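Local coordinates for Di-haem cytochrome c peroxidase family protein (Burkholderia thailandensis E264, PDB 6NX0) that carries two covalently bound c-type hemes, can reach an unusually stable bis-Fe(IV) state, and probably acts as a peroxidase of the diheme cytochrome c peroxidase family, at residues Gly235-Ser240 against Val249-Glu254; Pro205-Asp210 against Ala215-Leu220. One frame throughout, in Å; residues are numbered along the deposited sequence.

How the contacts relate
Along the chain the two contacts come in series: contact 2 closes the turn from helix 203-207 into helix 217-225, and contact 1 then joins the end of helix 228-237 to helix 245-260. Both belong to the part of the chain related to diheme cytochrome c peroxidases and lie on the same side of the molecule's centre, their own centres about 17 Å apart. Helix 245-260 ties them together. Val249 CG2 packs 3.8 Å from Ala217 CB and also meets the ring of Phe207, while Leu252 CD1 lies 4.1 Å from Leu220 CD2 and packs on Leu206. Apolar packing therefore runs from helix 245-260 to helix 203-207, whose Pro205 lies against heme c.

Contact 1. Residues Gly235-Ser240 against Val249-Glu254; sequences GRFGPS and VRVLGE. With NO3 (nitrate ion), chain E.
The ring of Phe237 lies against Val251 and shows how a single aromatic side chain can join the end of one helix to the flank of the next. Val251 CB sits 3.6 Å from the centroid of the Phe237 ring and just 10° off its normal, a CH-pi contact over the face. The valine methyls spread from there toward the root of the ring: Val251 CG1 comes within 3.6 Å of Phe237 CD1, and CG2 keeps to the CD2 side. On the opposite face lies the aliphatic part of the preceding residue, with Arg236 CG 3.7 Å above the plane of the Phe237 ring, so the ring is sandwiched between two aliphatic groups. Phe237 CG stands anti to the carbonyl carbon (chi1 -66°), which carries the ring across to the neighbouring helix.

Around this tight centre the contact loosens. Glu254 brings OE2 to 3.7 Å from Phe237 CE1, approaching obliquely with its carboxylate turned 73° from the ring. Arg236 does not pair with Glu254, NH1 standing 6.5 Å from OE2; its NH1 has a long, weak ion pair with Asp98 instead. The helix ends with Phe237; Gly238, the first residue outside it, terminates it with a positive phi, at backbone angles that by themselves call for glycine. In the exposed turn that follows, a nitrate, probably from the crystallisation liquor, is held by two hydrogen bonds from Ser240: N donates to nitrate O1 at 3.0 Å, and OG to nitrate O2 at 2.6 Å.

Arg247, on helix 245-260, hydrogen-bonds to the carbonyl oxygen of Phe237, a polar tie between the two helices. Phe237 also rests on Leu101 and Leu104 of helix 99-109, while Leu252 reaches Val108 of that helix and Ile224 of helix 217-225.

Contact 2. Residues Pro205-Asp210 against Ala215-Leu220; sequences PLFDPD and ASAAAL. With HEC (heme c), chain B; NO3 (nitrate ion), chain H.
Leu206 and Leu220, whose side chains touch, have their CA atoms 8.6 Å apart, and those of Phe207 and Ala215 approach to 6.3 Å as the chain bends through a loop from one helix into the next. The motif is a helix-loop-helix corner, helix 203-207 leading into helix 217-225. Phe207 fills the angle between them. Its ring tip meets backbone as much as side chain: CE1 lies 3.4 Å from Ser216 C, and CZ touches the methyl group of Ala217. Leu220, with CG anti to the backbone N (chi1 178°), sends CD2 to 3.9 Å from Phe207 CZ. The side chain of Leu206 crosses that of Leu220 at about a right angle, Leu206 CD1 4.0 Å from Leu220 CD2.

Each side of the loop has its own polar fixing. Ser216 is the N-cap of the second helix, its OG accepting from Ala219 N, while Asp208 OD1 accepts from Asp210 N in an Asx turn, and Arg157 forms a salt bridge to the other oxygen of Asp208. Through Pro205, helix 203-207 contributes to the heme pocket. The iron, whose protein ligand is His126, carries a water at 2.2 Å, and on the water's side Pro205 CB packs 3.5 Å from the heme meso carbon CHC.

Contact 1. Residues Gly235-Ser240 against Val249-Glu254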
# COMPACT_ATOMS: atom_id res chain seq x y z
N GLY A 235 6.41 0.02 31.92
CA GLY A 235 5.86 1.13 32.70
C GLY A 235 4.43 1.45 32.33
O GLY A 235 3.60 1.76 33.19
N ARG A 236 4.12 1.37 31.04
CA ARG A 236 2.80 1.69 30.52
C ARG A 236 1.85 0.51 30.58
O ARG A 236 0.67 0.68 30.90
CB ARG A 236 2.95 2.19 29.07
CG ARG A 236 1.67 2.40 28.30
CD ARG A 236 0.98 3.66 28.70
NE ARG A 236 -0.29 3.80 27.99
CZ ARG A 236 -0.64 4.84 27.25
NH1 ARG A 236 -1.82 4.84 26.65
NH2 ARG A 236 0.16 5.90 27.12
N PHE A 237 2.33 -0.70 30.28
CA PHE A 237 1.47 -1.84 30.08
C PHE A 237 1.59 -2.91 31.15
O PHE A 237 0.83 -3.89 31.12
CB PHE A 237 1.76 -2.47 28.71
CG PHE A 237 1.40 -1.60 27.55
CD1 PHE A 237 0.09 -1.40 27.22
CD2 PHE A 237 2.39 -1.01 26.77
CE1 PHE A 237 -0.25 -0.60 26.14
CE2 PHE A 237 2.05 -0.23 25.68
CZ PHE A 237 0.73 -0.03 25.37
N GLY A 238 2.53 -2.76 32.07
CA GLY A 238 2.70 -3.71 33.15
C GLY A 238 3.86 -4.66 32.97
O GLY A 238 4.33 -4.88 31.86
N PRO A 239 4.32 -5.27 34.07
CA PRO A 239 5.54 -6.08 34.01
C PRO A 239 5.41 -7.35 33.18
O PRO A 239 6.43 -7.91 32.79
CB PRO A 239 5.83 -6.39 35.48
CG PRO A 239 4.50 -6.28 36.16
CD PRO A 239 3.78 -5.16 35.43
N SER A 240 4.20 -7.83 32.93
CA SER A 240 4.07 -9.09 32.19
C SER A 240 4.46 -8.95 30.73
O SER A 240 4.60 -9.97 30.05
CB SER A 240 2.65 -9.64 32.30
OG SER A 240 2.33 -10.03 33.66
N VAL A 249 3.86 -8.64 21.92
CA VAL A 249 3.53 -8.30 20.53
C VAL A 249 2.28 -7.43 20.48
O VAL A 249 2.21 -6.47 19.70
CB VAL A 249 3.37 -9.59 19.70
CG1 VAL A 249 2.88 -9.26 18.28
CG2 VAL A 249 4.66 -10.36 19.64
N ARG A 250 1.28 -7.74 21.31
CA ARG A 250 0.06 -6.97 21.28
C ARG A 250 0.31 -5.52 21.68
O ARG A 250 -0.25 -4.61 21.07
CB ARG A 250 -1.00 -7.59 22.19
CG ARG A 250 -1.64 -8.84 21.57
CD ARG A 250 -2.93 -9.22 22.27
NE ARG A 250 -2.75 -9.39 23.71
CZ ARG A 250 -2.36 -10.52 24.29
NH1 ARG A 250 -2.13 -11.61 23.57
NH2 ARG A 250 -2.21 -10.56 25.61
N VAL A 251 1.13 -5.28 22.70
CA VAL A 251 1.28 -3.89 23.13
C VAL A 251 2.21 -3.12 22.20
O VAL A 251 2.04 -1.91 22.04
CB VAL A 251 1.71 -3.79 24.61
CG1 VAL A 251 0.71 -4.52 25.49
CG2 VAL A 251 3.11 -4.28 24.82
N LEU A 252 3.17 -3.79 21.55
CA LEU A 252 3.91 -3.16 20.45
C LEU A 252 2.94 -2.67 19.39
O LEU A 252 3.05 -1.55 18.89
CB LEU A 252 4.91 -4.14 19.84
CG LEU A 252 6.17 -4.49 20.64
CD1 LEU A 252 6.99 -5.60 19.97
CD2 LEU A 252 6.99 -3.25 20.85
N GLY A 253 1.96 -3.51 19.06
CA GLY A 253 0.94 -3.13 18.10
C GLY A 253 0.06 -1.98 18.54
O GLY A 253 -0.27 -1.11 17.73
N GLU A 254 -0.37 -1.96 19.81
CA GLU A 254 -1.16 -0.83 20.30
C GLU A 254 -0.40 0.47 20.17
O GLU A 254 -0.96 1.49 19.76
CB GLU A 254 -1.54 -1.03 21.77
CG GLU A 254 -2.57 -2.07 22.06
CD GLU A 254 -2.97 -2.02 23.55
OE1 GLU A 254 -2.89 -3.06 24.23
OE2 GLU A 254 -3.33 -0.91 24.03
N NO3 E . 0.94 -7.05 34.62
O1 NO3 E . 1.52 -6.70 33.54
O2 NO3 E . 1.11 -8.24 35.01
O3 NO3 E . 0.21 -6.23 35.26

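Contact 2. Residues Pro205-Asp210 against Ala215-Leu220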
# COMPACT_ATOMS: atom_id res chain seq x y z
N PRO A 205 6.54 -7.96 9.54
CA PRO A 205 7.96 -7.58 9.44
C PRO A 205 8.80 -8.07 10.60
O PRO A 205 9.96 -8.44 10.39
CB PRO A 205 7.91 -6.05 9.39
CG PRO A 205 6.55 -5.67 9.89
CD PRO A 205 5.66 -6.78 9.43
N LEU A 206 8.26 -8.10 11.82
CA LEU A 206 9.07 -8.48 12.98
C LEU A 206 9.60 -9.90 12.86
O LEU A 206 10.74 -10.17 13.25
CB LEU A 206 8.29 -8.31 14.27
CG LEU A 206 8.10 -6.88 14.78
CD1 LEU A 206 7.09 -6.89 15.92
CD2 LEU A 206 9.42 -6.24 15.22
N PHE A 207 8.78 -10.85 12.37
CA PHE A 207 9.16 -12.26 12.43
C PHE A 207 9.47 -12.88 11.08
O PHE A 207 9.87 -14.05 11.03
CB PHE A 207 8.08 -13.05 13.18
CG PHE A 207 7.80 -12.48 14.53
CD1 PHE A 207 8.82 -12.45 15.46
CD2 PHE A 207 6.58 -11.92 14.84
CE1 PHE A 207 8.60 -11.91 16.74
CE2 PHE A 207 6.36 -11.38 16.10
CZ PHE A 207 7.38 -11.37 17.04
N ASP A 208 9.41 -12.09 10.01
CA ASP A 208 9.73 -12.59 8.67
C ASP A 208 11.24 -12.73 8.53
O ASP A 208 11.96 -11.75 8.71
CB ASP A 208 9.16 -11.59 7.66
CG ASP A 208 9.25 -12.03 6.21
OD1 ASP A 208 10.08 -12.89 5.85
OD2 ASP A 208 8.47 -11.45 5.42
N PRO A 209 11.75 -13.91 8.21
CA PRO A 209 13.21 -14.03 8.06
C PRO A 209 13.77 -13.19 6.92
O PRO A 209 14.98 -12.94 6.91
CB PRO A 209 13.44 -15.53 7.80
CG PRO A 209 12.12 -16.12 7.59
CD PRO A 209 11.08 -15.21 8.14
N ASP A 210 12.95 -12.79 5.96
CA ASP A 210 13.39 -11.95 4.84
C ASP A 210 13.29 -10.47 5.16
O ASP A 210 13.74 -9.64 4.37
CB ASP A 210 12.57 -12.27 3.58
CG ASP A 210 12.87 -13.66 3.01
OD1 ASP A 210 14.01 -14.12 3.15
OD2 ASP A 210 11.95 -14.28 2.44
N ALA A 215 13.50 -14.29 15.72
CA ALA A 215 13.29 -15.73 15.61
C ALA A 215 11.88 -16.14 16.03
O ALA A 215 11.31 -17.09 15.48
CB ALA A 215 14.33 -16.45 16.46
N SER A 216 11.31 -15.44 17.00
CA SER A 216 10.04 -15.77 17.59
C SER A 216 9.64 -14.63 18.50
O SER A 216 10.47 -13.80 18.88
CB SER A 216 10.12 -17.05 18.43
OG SER A 216 10.90 -16.80 19.58
N ALA A 217 8.36 -14.60 18.85
CA ALA A 217 7.91 -13.63 19.85
C ALA A 217 8.62 -13.82 21.17
O ALA A 217 8.92 -12.83 21.86
CB ALA A 217 6.40 -13.73 20.04
N ALA A 218 8.91 -15.06 21.56
CA ALA A 218 9.62 -15.30 22.82
C ALA A 218 11.02 -14.71 22.79
O ALA A 218 11.48 -14.13 23.79
CB ALA A 218 9.68 -16.80 23.09
N ALA A 219 11.72 -14.86 21.67
CA ALA A 219 13.06 -14.29 21.55
C ALA A 219 12.99 -12.77 21.56
O ALA A 219 13.81 -12.11 22.21
CB ALA A 219 13.72 -14.79 20.26
N LEU A 220 12.05 -12.20 20.82
CA LEU A 220 11.96 -10.75 20.75
C LEU A 220 11.61 -10.17 22.11
O LEU A 220 12.15 -9.13 22.51
CB LEU A 220 10.92 -10.34 19.71
CG LEU A 220 10.67 -8.83 19.57
CD1 LEU A 220 11.98 -8.12 19.14
CD2 LEU A 220 9.52 -8.54 18.63
FE HEC B . 6.50 -2.43 6.64
CHA HEC B . 3.74 -2.96 4.60
CHB HEC B . 4.47 -1.09 9.01
CHC HEC B . 8.98 -2.78 8.99
CHD HEC B . 8.55 -3.94 4.32
NA HEC B . 4.51 -2.01 6.73
C1A HEC B . 3.54 -2.34 5.81
C2A HEC B . 2.28 -1.86 6.29
C3A HEC B . 2.50 -1.24 7.46
C4A HEC B . 3.89 -1.41 7.81
CMA HEC B . 1.46 -0.65 8.40
CAA HEC B . 0.93 -2.04 5.56
CBA HEC B . 0.61 -0.81 4.74
CGA HEC B . -0.62 -0.97 3.87
O1A HEC B . -1.03 0.08 3.30
O2A HEC B . -1.07 -2.13 3.65
NB HEC B . 6.70 -2.04 8.62
C1B HEC B . 5.71 -1.50 9.42
C2B HEC B . 6.23 -1.39 10.76
C3B HEC B . 7.45 -1.95 10.79
C4B HEC B . 7.77 -2.34 9.44
CMB HEC B . 5.45 -0.79 11.94
CAB HEC B . 8.43 -2.07 11.97
CBB HEC B . 7.86 -3.04 13.03
NC HEC B . 8.39 -3.18 6.64
C1C HEC B . 9.26 -3.18 7.72
C2C HEC B . 10.57 -3.50 7.20
C3C HEC B . 10.49 -3.79 5.90
C4C HEC B . 9.10 -3.63 5.53
CMC HEC B . 11.87 -3.39 8.03
CAC HEC B . 11.64 -3.85 4.89
CBC HEC B . 12.53 -5.08 5.11
ND HEC B . 6.20 -3.23 4.80
C1D HEC B . 7.22 -3.78 4.00
C2D HEC B . 6.61 -4.33 2.81
C3D HEC B . 5.14 -4.10 2.93
C4D HEC B . 4.96 -3.40 4.18
CMD HEC B . 7.32 -5.11 1.73
CAD HEC B . 4.05 -4.54 1.94
CBD HEC B . 3.90 -6.03 2.10
CGD HEC B . 2.62 -6.58 1.49
O1D HEC B . 1.84 -5.78 0.92
O2D HEC B . 2.47 -7.83 1.54
N NO3 H . 15.34 -12.24 18.40
O1 NO3 H . 14.19 -11.77 18.44
O2 NO3 H . 15.62 -13.24 17.63
O3 NO3 H . 16.20 -11.73 19.18
O HOH W 1 5.92 -4.47 7.15